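Local atomic coordinates of early transcribed membrane protein 13 (Plasmodium falciparum, PDB entry 2VWA), a protein that is the malaria parasite's sporozoite protein UIS3, essential for liver-stage development, whose soluble domain, the part described here, binds the lipid phosphatidylethanolamine. Residues 24-27 / 28-32; 62-65 / 66-70; 70-73 / 74-78; 84-87 / 88-91. All coordinates share one frame; numbering follows the deposited sequence.

Contact 1 of 4, residues 24-27 / 28-32. With PTY (phosphatidylethanolamine), chain G.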
loop_
_atom_site.group_PDB
_atom_site.type_symbol
_atom_site.label_atom_id
_atom_site.label_comp_id
_atom_site.label_asym_id
_atom_site.label_seq_id
_atom_site.Cartn_x
_atom_site.Cartn_y
_atom_site.Cartn_z
ATOM N N TYR A 24 8.900 3.889 -10.286
ATOM C CA TYR A 24 8.770 3.446 -8.898
ATOM C C TYR A 24 8.175 4.562 -8.048
ATOM O O TYR A 24 7.200 4.324 -7.353
ATOM C CB TYR A 24 10.115 3.031 -8.298
ATOM C CG TYR A 24 10.013 2.798 -6.820
ATOM C CD1 TYR A 24 9.530 1.606 -6.341
ATOM C CD2 TYR A 24 10.351 3.787 -5.892
ATOM C CE1 TYR A 24 9.387 1.389 -5.010
ATOM C CE2 TYR A 24 10.200 3.572 -4.541
ATOM C CZ TYR A 24 9.719 2.365 -4.117
ATOM O OH TYR A 24 9.551 2.057 -2.777
ATOM N N ASN A 25 8.740 5.765 -8.113
ATOM C CA ASN A 25 8.254 6.875 -7.290
ATOM C C ASN A 25 6.831 7.269 -7.629
ATOM O O ASN A 25 6.059 7.598 -6.734
ATOM C CB ASN A 25 9.140 8.134 -7.364
ATOM C CG ASN A 25 10.499 7.978 -6.670
ATOM O OD1 ASN A 25 11.434 8.719 -7.000
ATOM N ND2 ASN A 25 10.630 7.031 -5.728
ATOM N N ASN A 26 6.489 7.275 -8.916
ATOM C CA ASN A 26 5.178 7.694 -9.328
ATOM C C ASN A 26 4.176 6.650 -8.835
ATOM O O ASN A 26 3.168 7.005 -8.244
ATOM C CB ASN A 26 5.138 7.887 -10.850
ATOM C CG ASN A 26 3.702 7.829 -11.423
ATOM O OD1 ASN A 26 2.949 8.797 -11.326
ATOM N ND2 ASN A 26 3.329 6.684 -12.002
ATOM N N PHE A 27 4.473 5.368 -9.050
ATOM C CA PHE A 27 3.700 4.241 -8.500
ATOM C C PHE A 27 3.459 4.359 -7.003
ATOM O O PHE A 27 2.351 4.160 -6.533
ATOM C CB PHE A 27 4.431 2.914 -8.756
ATOM C CG PHE A 27 3.733 1.711 -8.167
ATOM C CD1 PHE A 27 2.735 1.049 -8.882
ATOM C CD2 PHE A 27 4.063 1.245 -6.891
ATOM C CE1 PHE A 27 2.068 -0.069 -8.322
ATOM C CE2 PHE A 27 3.378 0.153 -6.323
ATOM C CZ PHE A 27 2.380 -0.508 -7.055
ATOM N N VAL A 28 4.505 4.667 -6.246
ATOM C CA VAL A 28 4.368 4.798 -4.806
ATOM C C VAL A 28 3.443 5.970 -4.485
ATOM O O VAL A 28 2.620 5.874 -3.576
ATOM C CB VAL A 28 5.755 4.896 -4.085
ATOM C CG1 VAL A 28 5.610 5.360 -2.639
ATOM C CG2 VAL A 28 6.473 3.553 -4.127
ATOM N N ASP A 29 3.523 7.038 -5.267
ATOM C CA ASP A 29 2.620 8.161 -5.064
ATOM C C ASP A 29 1.196 7.695 -5.182
ATOM O O ASP A 29 0.386 7.982 -4.335
ATOM C CB ASP A 29 2.864 9.289 -6.072
ATOM C CG ASP A 29 4.110 10.062 -5.770
ATOM O OD1 ASP A 29 4.448 10.224 -4.564
ATOM O OD2 ASP A 29 4.752 10.513 -6.740
ATOM N N ILE A 30 0.905 6.990 -6.263
ATOM C CA ILE A 30 -0.431 6.494 -6.553
ATOM C C ILE A 30 -0.893 5.511 -5.451
ATOM O O ILE A 30 -2.010 5.667 -4.939
ATOM C CB ILE A 30 -0.474 5.815 -7.954
ATOM C CG1 ILE A 30 -0.199 6.857 -9.053
ATOM C CG2 ILE A 30 -1.810 5.092 -8.158
ATOM C CD1 ILE A 30 0.009 6.286 -10.477
ATOM N N ALA A 31 -0.037 4.537 -5.098
ATOM C CA ALA A 31 -0.306 3.565 -4.017
ATOM C C ALA A 31 -0.580 4.258 -2.685
ATOM O O ALA A 31 -1.478 3.835 -1.930
ATOM C CB ALA A 31 0.852 2.538 -3.868
ATOM N N ARG A 32 0.165 5.347 -2.428
ATOM C CA ARG A 32 -0.067 6.177 -1.234
ATOM C C ARG A 32 -1.479 6.706 -1.140
ATOM O O ARG A 32 -2.153 6.505 -0.130
ATOM C CB ARG A 32 0.924 7.336 -1.139
ATOM C CG ARG A 32 2.231 6.951 -0.490
ATOM C CD ARG A 32 3.085 8.190 -0.244
ATOM N NE ARG A 32 4.471 7.797 -0.132
ATOM C CZ ARG A 32 5.507 8.563 -0.437
ATOM N NH1 ARG A 32 5.316 9.796 -0.862
ATOM N NH2 ARG A 32 6.744 8.090 -0.295
HETATM C C1 PTY G . -4.653 15.289 2.651
HETATM C C2 PTY G . -10.074 15.041 5.679
HETATM C C3 PTY G . -9.732 13.603 5.297
HETATM O O4 PTY G . -3.326 15.238 2.130
HETATM C C5 PTY G . -6.024 14.654 4.627
HETATM C C6 PTY G . -4.776 14.312 3.815
HETATM O O7 PTY G . -3.606 14.388 4.637
HETATM C C8 PTY G . -3.115 13.099 5.134
HETATM O O10 PTY G . -3.900 12.290 5.604
HETATM C C11 PTY G . -1.639 12.760 5.089
HETATM C C12 PTY G . -0.840 13.818 5.849
HETATM C C13 PTY G . 0.553 13.343 6.258
HETATM C C14 PTY G . 1.535 13.332 5.091
HETATM C C15 PTY G . 2.478 14.533 5.117
HETATM C C16 PTY G . 3.130 14.762 3.754
HETATM C C17 PTY G . 4.406 13.932 3.627
HETATM C C18 PTY G . 5.063 14.084 2.260
HETATM C C19 PTY G . 6.519 13.636 2.314
HETATM C C20 PTY G . 6.729 12.335 1.541
HETATM C C21 PTY G . 7.028 11.155 2.460
HETATM C C22 PTY G . 8.503 11.106 2.856
HETATM C C23 PTY G . 9.255 9.967 2.174
HETATM C C24 PTY G . 9.428 8.759 3.096
HETATM C C25 PTY G . 9.630 7.507 2.249
HETATM C C26 PTY G . 9.487 6.212 3.043
HETATM C C27 PTY G . 10.051 5.071 2.211
HETATM C C28 PTY G . 10.563 3.904 3.044
HETATM C C29 PTY G . 10.810 2.713 2.139
HETATM C C30 PTY G . -2.476 16.423 2.117
HETATM C C31 PTY G . -1.835 16.928 3.393
HETATM O O30 PTY G . -2.292 16.997 1.057
HETATM C C32 PTY G . -0.328 16.692 3.375
HETATM C C33 PTY G . 0.367 17.565 4.417
HETATM C C34 PTY G . 1.596 18.268 3.839
HETATM C C35 PTY G . 2.496 18.794 4.958
HETATM C C36 PTY G . 2.934 20.230 4.676
HETATM C C37 PTY G . 4.415 20.302 4.323
HETATM C C38 PTY G . 4.690 21.436 3.340
HETATM C C39 PTY G . 5.098 20.908 1.965
HETATM C C40 PTY G . 6.527 21.321 1.606
HETATM C C41 PTY G . 7.130 20.395 0.552
HETATM C C42 PTY G . 8.310 19.601 1.111
HETATM C C43 PTY G . 9.318 19.261 0.015
HETATM C C44 PTY G . 9.724 17.800 0.072
HETATM P P1 PTY G . -8.081 13.717 3.192
HETATM O O11 PTY G . -9.529 13.502 3.883
HETATM O O12 PTY G . -7.817 12.534 2.289
HETATM O O13 PTY G . -8.047 15.110 2.600
HETATM O O14 PTY G . -7.030 13.657 4.427
HETATM N N1 PTY G . -11.462 15.111 6.095
#

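Contact 2 of 4, residues 62-65 / 66-70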
loop_
_atom_site.group_PDB
_atom_site.type_symbol
_atom_site.label_atom_id
_atom_site.label_comp_id
_atom_site.label_asym_id
_atom_site.label_seq_id
_atom_site.Cartn_x
_atom_site.Cartn_y
_atom_site.Cartn_z
ATOM N N GLN A 62 0.417 -5.533 -4.176
ATOM C CA GLN A 62 0.256 -6.592 -5.156
ATOM C C GLN A 62 -0.925 -6.372 -6.098
ATOM O O GLN A 62 -0.801 -6.615 -7.297
ATOM C CB GLN A 62 0.233 -7.976 -4.497
ATOM C CG GLN A 62 1.646 -8.385 -4.071
ATOM C CD GLN A 62 1.804 -9.813 -3.583
ATOM O OE1 GLN A 62 2.904 -10.198 -3.160
ATOM N NE2 GLN A 62 0.723 -10.611 -3.639
ATOM N N GLY A 63 -2.040 -5.886 -5.548
ATOM C CA GLY A 63 -3.254 -5.648 -6.314
ATOM C C GLY A 63 -3.001 -4.522 -7.276
ATOM O O GLY A 63 -3.345 -4.577 -8.468
ATOM N N LEU A 64 -2.327 -3.509 -6.769
ATOM C CA LEU A 64 -2.086 -2.308 -7.525
ATOM C C LEU A 64 -1.142 -2.599 -8.661
ATOM O O LEU A 64 -1.311 -2.060 -9.747
ATOM C CB LEU A 64 -1.544 -1.241 -6.603
ATOM C CG LEU A 64 -2.100 0.158 -6.723
ATOM C CD1 LEU A 64 -3.555 0.221 -7.301
ATOM C CD2 LEU A 64 -2.002 0.754 -5.327
ATOM N N GLN A 65 -0.182 -3.490 -8.442
ATOM C CA GLN A 65 0.680 -3.925 -9.541
ATOM C C GLN A 65 -0.095 -4.596 -10.673
ATOM O O GLN A 65 0.110 -4.240 -11.844
ATOM C CB GLN A 65 1.824 -4.820 -9.060
ATOM C CG GLN A 65 2.949 -4.071 -8.420
ATOM C CD GLN A 65 3.961 -4.977 -7.764
ATOM O OE1 GLN A 65 4.835 -5.521 -8.421
ATOM N NE2 GLN A 65 3.866 -5.124 -6.451
ATOM N N GLU A 66 -0.985 -5.535 -10.348
ATOM C CA GLU A 66 -1.817 -6.198 -11.390
ATOM C C GLU A 66 -2.686 -5.211 -12.157
ATOM O O GLU A 66 -2.685 -5.204 -13.372
ATOM C CB GLU A 66 -2.799 -7.229 -10.830
ATOM C CG GLU A 66 -2.306 -8.276 -9.908
ATOM C CD GLU A 66 -3.455 -9.179 -9.500
ATOM O OE1 GLU A 66 -4.290 -9.506 -10.392
ATOM O OE2 GLU A 66 -3.534 -9.546 -8.303
ATOM N N ASN A 67 -3.453 -4.418 -11.417
ATOM C CA ASN A 67 -4.345 -3.402 -11.974
ATOM C C ASN A 67 -3.669 -2.357 -12.854
ATOM O O ASN A 67 -4.203 -1.982 -13.886
ATOM C CB ASN A 67 -5.110 -2.701 -10.851
ATOM C CG ASN A 67 -5.974 -3.658 -10.048
ATOM O OD1 ASN A 67 -6.502 -3.298 -8.990
ATOM N ND2 ASN A 67 -6.115 -4.890 -10.534
ATOM N N ARG A 68 -2.499 -1.884 -12.445
ATOM C CA ARG A 68 -1.787 -0.851 -13.192
ATOM C C ARG A 68 -0.871 -1.486 -14.227
ATOM O O ARG A 68 -0.131 -0.802 -14.909
ATOM C CB ARG A 68 -0.997 0.038 -12.236
ATOM C CG ARG A 68 -1.874 0.686 -11.170
ATOM C CD ARG A 68 -1.285 1.985 -10.689
ATOM N NE ARG A 68 -0.912 2.815 -11.827
ATOM C CZ ARG A 68 -1.750 3.579 -12.508
ATOM N NH1 ARG A 68 -3.024 3.653 -12.176
ATOM N NH2 ARG A 68 -1.306 4.264 -13.533
ATOM N N ASN A 69 -0.944 -2.809 -14.339
ATOM C CA ASN A 69 -0.041 -3.584 -15.195
ATOM C C ASN A 69 1.390 -3.102 -15.105
ATOM O O ASN A 69 1.982 -2.727 -16.096
ATOM C CB ASN A 69 -0.509 -3.569 -16.662
ATOM C CG ASN A 69 0.395 -4.406 -17.568
ATOM O OD1 ASN A 69 0.624 -5.604 -17.316
ATOM N ND2 ASN A 69 0.932 -3.773 -18.619
ATOM N N ILE A 70 1.931 -3.070 -13.902
ATOM C CA ILE A 70 3.340 -2.762 -13.725
ATOM C C ILE A 70 3.916 -3.815 -12.801
ATOM O O ILE A 70 3.273 -4.212 -11.819
ATOM C CB ILE A 70 3.563 -1.343 -13.150
ATOM C CG1 ILE A 70 5.042 -0.957 -13.241
ATOM C CG2 ILE A 70 3.045 -1.255 -11.737
ATOM C CD1 ILE A 70 5.404 0.312 -12.493
#

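Contact 3 of 4, residues 70-73 / 74-78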
loop_
_atom_site.group_PDB
_atom_site.type_symbol
_atom_site.label_atom_id
_atom_site.label_comp_id
_atom_site.label_asym_id
_atom_site.label_seq_id
_atom_site.Cartn_x
_atom_site.Cartn_y
_atom_site.Cartn_z
ATOM N N ILE A 70 1.931 -3.070 -13.902
ATOM C CA ILE A 70 3.340 -2.762 -13.725
ATOM C C ILE A 70 3.916 -3.815 -12.801
ATOM O O ILE A 70 3.273 -4.212 -11.819
ATOM C CB ILE A 70 3.563 -1.343 -13.150
ATOM C CG1 ILE A 70 5.042 -0.957 -13.241
ATOM C CG2 ILE A 70 3.045 -1.255 -11.737
ATOM C CD1 ILE A 70 5.404 0.312 -12.493
ATOM N N SER A 71 5.110 -4.287 -13.111
ATOM C CA SER A 71 5.690 -5.306 -12.279
ATOM C C SER A 71 6.965 -4.804 -11.610
ATOM O O SER A 71 8.041 -4.771 -12.226
ATOM C CB SER A 71 5.936 -6.594 -13.074
ATOM O OG SER A 71 6.690 -7.506 -12.286
ATOM N N LEU A 72 6.823 -4.419 -10.344
ATOM C CA LEU A 72 7.947 -4.056 -9.487
ATOM C C LEU A 72 8.794 -5.273 -9.291
ATOM O O LEU A 72 8.305 -6.390 -9.432
ATOM C CB LEU A 72 7.436 -3.582 -8.129
ATOM C CG LEU A 72 7.281 -2.069 -7.897
ATOM C CD1 LEU A 72 6.888 -1.295 -9.123
ATOM C CD2 LEU A 72 6.346 -1.726 -6.714
ATOM N N SER A 73 10.070 -5.070 -8.988
ATOM C CA SER A 73 10.877 -6.177 -8.499
ATOM C C SER A 73 10.573 -6.504 -7.029
ATOM O O SER A 73 9.989 -5.673 -6.311
ATOM C CB SER A 73 12.349 -5.864 -8.680
ATOM O OG SER A 73 12.726 -4.822 -7.827
ATOM N N LYS A 74 10.966 -7.707 -6.588
ATOM C CA LYS A 74 10.720 -8.148 -5.213
ATOM C C LYS A 74 11.250 -7.093 -4.267
ATOM O O LYS A 74 10.544 -6.660 -3.338
ATOM C CB LYS A 74 11.392 -9.494 -4.910
ATOM C CG LYS A 74 10.823 -10.206 -3.657
ATOM C CD LYS A 74 11.825 -11.167 -2.995
ATOM C CE LYS A 74 11.686 -12.632 -3.479
ATOM N NZ LYS A 74 12.178 -12.896 -4.889
ATOM N N TYR A 75 12.476 -6.645 -4.526
ATOM C CA TYR A 75 13.090 -5.620 -3.690
ATOM C C TYR A 75 12.284 -4.306 -3.722
ATOM O O TYR A 75 12.174 -3.619 -2.692
ATOM C CB TYR A 75 14.582 -5.424 -4.047
ATOM C CG TYR A 75 15.173 -4.072 -3.685
ATOM C CD1 TYR A 75 15.870 -3.861 -2.483
ATOM C CD2 TYR A 75 15.064 -3.005 -4.571
ATOM C CE1 TYR A 75 16.416 -2.589 -2.188
ATOM C CE2 TYR A 75 15.588 -1.764 -4.286
ATOM C CZ TYR A 75 16.242 -1.559 -3.115
ATOM O OH TYR A 75 16.734 -0.291 -2.926
ATOM N N GLN A 76 11.702 -3.974 -4.879
ATOM C CA GLN A 76 10.952 -2.740 -5.004
ATOM C C GLN A 76 9.611 -2.854 -4.320
ATOM O O GLN A 76 9.112 -1.886 -3.800
ATOM C CB GLN A 76 10.755 -2.349 -6.459
ATOM C CG GLN A 76 11.815 -1.412 -6.976
ATOM C CD GLN A 76 11.865 -1.355 -8.486
ATOM O OE1 GLN A 76 11.443 -2.284 -9.161
ATOM N NE2 GLN A 76 12.371 -0.259 -9.023
ATOM N N GLU A 77 9.052 -4.056 -4.322
ATOM C CA GLU A 77 7.766 -4.331 -3.710
ATOM C C GLU A 77 7.869 -4.214 -2.189
ATOM O O GLU A 77 7.034 -3.572 -1.577
ATOM C CB GLU A 77 7.234 -5.714 -4.160
ATOM C CG GLU A 77 5.935 -6.143 -3.470
ATOM C CD GLU A 77 5.352 -7.443 -3.990
ATOM O OE1 GLU A 77 5.030 -7.538 -5.214
ATOM O OE2 GLU A 77 5.191 -8.367 -3.150
ATOM N N ASN A 78 8.901 -4.817 -1.593
ATOM C CA ASN A 78 9.188 -4.656 -0.156
ATOM C C ASN A 78 9.480 -3.212 0.257
ATOM O O ASN A 78 9.069 -2.760 1.323
ATOM C CB ASN A 78 10.338 -5.565 0.284
ATOM C CG ASN A 78 10.057 -7.041 0.023
ATOM O OD1 ASN A 78 8.903 -7.467 -0.047
ATOM N ND2 ASN A 78 11.122 -7.829 -0.157
#

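Contact 4 of 4, residues 84-87 / 88-91. With PTY (phosphatidylethanolamine), chain G.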
loop_
_atom_site.group_PDB
_atom_site.type_symbol
_atom_site.label_atom_id
_atom_site.label_comp_id
_atom_site.label_asym_id
_atom_site.label_seq_id
_atom_site.Cartn_x
_atom_site.Cartn_y
_atom_site.Cartn_z
ATOM N N LEU A 84 4.384 2.589 2.225
ATOM C CA LEU A 84 2.970 2.644 2.607
ATOM C C LEU A 84 2.748 2.609 4.108
ATOM O O LEU A 84 1.883 3.307 4.610
ATOM C CB LEU A 84 2.174 1.524 1.919
ATOM C CG LEU A 84 1.473 1.947 0.628
ATOM C CD1 LEU A 84 2.301 2.879 -0.225
ATOM C CD2 LEU A 84 1.060 0.724 -0.142
ATOM N N LYS A 85 3.541 1.831 4.825
ATOM C CA LYS A 85 3.517 1.857 6.282
ATOM C C LYS A 85 3.771 3.240 6.861
ATOM O O LYS A 85 2.994 3.717 7.685
ATOM C CB LYS A 85 4.517 0.862 6.860
ATOM C CG LYS A 85 4.449 0.726 8.385
ATOM C CD LYS A 85 5.338 -0.382 8.847
ATOM C CE LYS A 85 5.558 -0.299 10.336
ATOM N NZ LYS A 85 6.803 -1.027 10.704
ATOM N N TYR A 86 4.835 3.888 6.427
ATOM C CA TYR A 86 5.186 5.166 6.931
ATOM C C TYR A 86 4.037 6.158 6.634
ATOM O O TYR A 86 3.630 6.945 7.519
ATOM C CB TYR A 86 6.533 5.635 6.331
ATOM C CG TYR A 86 7.123 6.891 6.973
ATOM C CD1 TYR A 86 7.490 7.999 6.199
ATOM C CD2 TYR A 86 7.287 6.979 8.367
ATOM C CE1 TYR A 86 8.040 9.165 6.793
ATOM C CE2 TYR A 86 7.831 8.121 8.980
ATOM C CZ TYR A 86 8.196 9.214 8.192
ATOM O OH TYR A 86 8.709 10.341 8.824
ATOM N N HIS A 87 3.513 6.100 5.412
ATOM C CA HIS A 87 2.464 6.968 5.001
ATOM C C HIS A 87 1.214 6.740 5.869
ATOM O O HIS A 87 0.660 7.693 6.414
ATOM C CB HIS A 87 2.154 6.746 3.515
ATOM C CG HIS A 87 1.090 7.649 2.976
ATOM N ND1 HIS A 87 1.297 8.995 2.754
ATOM C CD2 HIS A 87 -0.191 7.401 2.611
ATOM C CE1 HIS A 87 0.196 9.536 2.268
ATOM N NE2 HIS A 87 -0.725 8.591 2.169
ATOM N N LEU A 88 0.791 5.489 6.031
ATOM C CA LEU A 88 -0.404 5.225 6.848
ATOM C C LEU A 88 -0.311 5.754 8.273
ATOM O O LEU A 88 -1.312 6.205 8.830
ATOM C CB LEU A 88 -0.772 3.736 6.865
ATOM C CG LEU A 88 -1.963 3.282 6.022
ATOM C CD1 LEU A 88 -2.490 4.309 5.000
ATOM C CD2 LEU A 88 -1.645 1.991 5.365
ATOM N N GLN A 89 0.886 5.719 8.850
ATOM C CA GLN A 89 1.091 6.188 10.202
ATOM C C GLN A 89 0.773 7.641 10.311
ATOM O O GLN A 89 0.153 8.089 11.281
ATOM C CB GLN A 89 2.523 5.913 10.647
ATOM C CG GLN A 89 2.717 4.452 11.036
ATOM C CD GLN A 89 4.162 4.096 11.264
ATOM O OE1 GLN A 89 5.046 4.931 11.100
ATOM N NE2 GLN A 89 4.413 2.837 11.665
ATOM N N LYS A 90 1.169 8.369 9.280
ATOM C CA LYS A 90 0.881 9.790 9.181
ATOM C C LYS A 90 -0.602 10.118 8.869
ATOM O O LYS A 90 -1.174 11.083 9.390
ATOM C CB LYS A 90 1.777 10.397 8.122
ATOM C CG LYS A 90 3.244 10.358 8.458
ATOM C CD LYS A 90 3.892 11.494 7.712
ATOM C CE LYS A 90 5.274 11.183 7.268
ATOM N NZ LYS A 90 5.243 10.311 6.065
ATOM N N VAL A 91 -1.218 9.314 8.015
ATOM C CA VAL A 91 -2.636 9.464 7.780
ATOM C C VAL A 91 -3.376 9.272 9.122
ATOM O O VAL A 91 -4.206 10.086 9.497
ATOM C CB VAL A 91 -3.136 8.482 6.676
ATOM C CG1 VAL A 91 -4.671 8.470 6.603
ATOM C CG2 VAL A 91 -2.502 8.824 5.294
HETATM C C1 PTY G . -4.653 15.289 2.651
HETATM C C2 PTY G . -10.074 15.041 5.679
HETATM C C3 PTY G . -9.732 13.603 5.297
HETATM O O4 PTY G . -3.326 15.238 2.130
HETATM C C5 PTY G . -6.024 14.654 4.627
HETATM C C6 PTY G . -4.776 14.312 3.815
HETATM O O7 PTY G . -3.606 14.388 4.637
HETATM C C8 PTY G . -3.115 13.099 5.134
HETATM O O10 PTY G . -3.900 12.290 5.604
HETATM C C11 PTY G . -1.639 12.760 5.089
HETATM C C12 PTY G . -0.840 13.818 5.849
HETATM C C13 PTY G . 0.553 13.343 6.258
HETATM C C14 PTY G . 1.535 13.332 5.091
HETATM C C15 PTY G . 2.478 14.533 5.117
HETATM C C16 PTY G . 3.130 14.762 3.754
HETATM C C17 PTY G . 4.406 13.932 3.627
HETATM C C18 PTY G . 5.063 14.084 2.260
HETATM C C19 PTY G . 6.519 13.636 2.314
HETATM C C20 PTY G . 6.729 12.335 1.541
HETATM C C21 PTY G . 7.028 11.155 2.460
HETATM C C22 PTY G . 8.503 11.106 2.856
HETATM C C23 PTY G . 9.255 9.967 2.174
HETATM C C24 PTY G . 9.428 8.759 3.096
HETATM C C25 PTY G . 9.630 7.507 2.249
HETATM C C26 PTY G . 9.487 6.212 3.043
HETATM C C27 PTY G . 10.051 5.071 2.211
HETATM C C28 PTY G . 10.563 3.904 3.044
HETATM C C29 PTY G . 10.810 2.713 2.139
HETATM C C30 PTY G . -2.476 16.423 2.117
HETATM C C31 PTY G . -1.835 16.928 3.393
HETATM O O30 PTY G . -2.292 16.997 1.057
HETATM C C32 PTY G . -0.328 16.692 3.375
HETATM C C33 PTY G . 0.367 17.565 4.417
HETATM C C34 PTY G . 1.596 18.268 3.839
HETATM C C35 PTY G . 2.496 18.794 4.958
HETATM C C36 PTY G . 2.934 20.230 4.676
HETATM C C37 PTY G . 4.415 20.302 4.323
HETATM C C38 PTY G . 4.690 21.436 3.340
HETATM C C39 PTY G . 5.098 20.908 1.965
HETATM C C40 PTY G . 6.527 21.321 1.606
HETATM C C41 PTY G . 7.130 20.395 0.552
HETATM C C42 PTY G . 8.310 19.601 1.111
HETATM C C43 PTY G . 9.318 19.261 0.015
HETATM C C44 PTY G . 9.724 17.800 0.072
HETATM P P1 PTY G . -8.081 13.717 3.192
HETATM O O11 PTY G . -9.529 13.502 3.883
HETATM O O12 PTY G . -7.817 12.534 2.289
HETATM O O13 PTY G . -8.047 15.110 2.600
HETATM O O14 PTY G . -7.030 13.657 4.427
HETATM N N1 PTY G . -11.462 15.111 6.095
#

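Contact 1 of 4, residues 24-27 / 28-32
A methyl group sits on the face of a tyrosine: CG2 of Val28 lies 3.8 Å from the centroid of the Tyr24 ring, only 24° off the ring normal, in a CH-pi contact. It is displaced toward the hydroxyl end, so that Val28 CG2 comes closest to CZ of Tyr24, at 3.5 Å. The torsions of both residues set this up. Tyr24 turns CG away from its own backbone N (chi1 171°), which carries the ring along the helix toward the next turn, while Val28 keeps CG2 beside its backbone N and thus facing back to Tyr24. Lys79 of helix 74-99 adds a cation-pi contact to the same ring.

Both residues belong to helix 21-41, and the regular i to i+4 bonding of an alpha-helix runs beneath them: Val28 N donates to Tyr24 O at 2.9 Å, and Ala31 N reaches Phe27 O at 2.8 Å, nearly straight at 174°. The buried Phe27 ring meets Ala31 obliquely, CE2 to CB at 4.3 Å, and packs against Leu64 and Gln65 of helix 54-67. On the outer side, CD1 of Ile30 rests 3.7 Å from ND2 of Asn26. Arg32 belongs to the lipid pocket: its guanidinium lays one face against the acyl chain, with NH1 3.8 Å from C20 of phosphatidylethanolamine, and NH2 forms a salt bridge with Asp83 of helix 74-99.

Contact 2 of 4, residues 62-65 / 66-70
Ile70 N donates to the carbonyl oxygen of Gln65 at 3.0 Å, in the carbonyl plane and with an N-H...O angle of 160°, and this bond closes the end of the helix. The Gln65 side chain lies alongside the returning backbone, its CB 3.2 Å from Ile70 O. With CG beside the backbone N (chi1 -78°) and the chain extended beyond it, the amide is carried past Ile70 to partners further on: OE1 accepts from Leu72 N, and NE2 donates to Glu77 OE1 and to Val61 O.

This is the C-terminal end of helix 54-67, finished by a Schellman motif. Asn69 takes a positive phi (42°), which turns the chain out of the helix, and two bonds lead back into the last turn, the one from Ile70 N and a second from Asn69 N to Glu66 O, 3.1 Å long. Ahead of the turn the ordinary helical bonds persist, as in Asn67 N to Gly63 O at 3.0 Å. Arg68 lays CG 3.1 Å from Leu64 O, and its chain then bends at chi3, directing the guanidinium end away from the turn toward Ile30 of helix 21-41. Glu66 stretches along the helix surface, CG 3.4 Å from Gln62 O, and its OE2 forms a salt bridge with Lys8.

Contact 3 of 4, residues 70-73 / 74-78
A capping box opens helix 74-99, with Ser73 at the N-cap and Gln76 three residues on, each side chain bonding to the other's backbone. Gln76 N donates to OG of Ser73 at 3.2 Å, and in return Ser73 N donates to OE1 of Gln76 at 3.1 Å. The second bond is the straighter, 175° at the hydrogen, and it arrives in the plane of the side-chain amide on a lone pair of OE1. Ser73 can reach because its OG stands between the backbone N and the carbonyl carbon (chi1 68°), which turns the hydroxyl over the first turn. The box is tied outward as well: OG of Ser73 is hydrogen-bonded to Asp18 OD1, and NE2 of Gln76 donates to Val19 O, so the Gln76 amide is held through both its oxygen and its nitrogen, which fixes its rotation.

The carbonyl of Ser73 starts the regular helical bonding, taking Glu77 N at 2.7 Å. Just ahead of the cap, Leu72 crosses the Gln76 side chain at about a right angle, with CG of Leu72 3.8 Å from CB of Gln76; its end also packs on Phe27 of helix 21-41. CB of Glu77 lies 3.5 Å from Ser73 O, while its carboxylate OE1 takes a bond from Asn13 ND2. Reciprocal bonding of this kind, which gives a first-turn N-H a side-chain acceptor, is typical of the N-terminus of an alpha-helix.

Contact 4 of 4, residues 84-87 / 88-91
The lipid-lining face of helix 74-99 carries three residues of the phosphatidylethanolamine pocket, Tyr86 one turn before the adjacent Lys90 and Val91. Lys90 doubles back on Tyr86: its chain bends at its outer torsions (chi4 78°), and NZ makes the closest approach, 3.1 Å from CE1 of Tyr86 and oblique to the ring, with CE alongside. The same pair borders the acyl chain of the lipid, CD1 of Tyr86 lying 3.7 Å from C24 and CB of Lys90 3.7 Å from C13. C13 and C24 belong to the same acyl chain, which runs past both residues.

On a neighbouring side of the helix, His87 and Val91 make a CH-pi contact. CG2 of Val91 stands over the imidazole face, 4.0 Å from the centroid of the His87 ring, and the ring is further fixed by the hydrogen bond between its NE2 and Gln36 of helix 21-41, another pocket residue. Beneath them Val91 N donates to His87 O at 3.0 Å. Away from the lipid, Gln89 lays its amide across Lys85, NE2 being 3.6 Å from CE of Lys85, and the amide plane stands 74° from the Tyr86 ring; NE2 of Gln89 also bonds to Asn52. Leu84 and Leu88 face inward to helices 54-67 and 21-41. At the head-group end of the tail, Val91 CG2 approaches the ester carbonyl oxygen O10 of the lipid at 3.8 Å.

Along the chain the four contacts run in series: contact 1 in helix 21-41, contact 2 at the end of helix 54-67, contact 3 at the start of helix 74-99, and contact 4 further along that last helix. Contacts 2 and 3 share Ile70 and together make the turn between two helices, their centres 11 Å apart. Contact 1 packs against both, Phe27 meeting Ile70, Gln65 and Leu72, and it also touches contact 4 through Ala31 and Leu84. Contacts 2 and 4 lie 20 Å apart between centres, on opposite sides of the chain's centre. Only contacts 1 and 4 touch the lipid, so the pocket draws on helices 21-41 and 74-99.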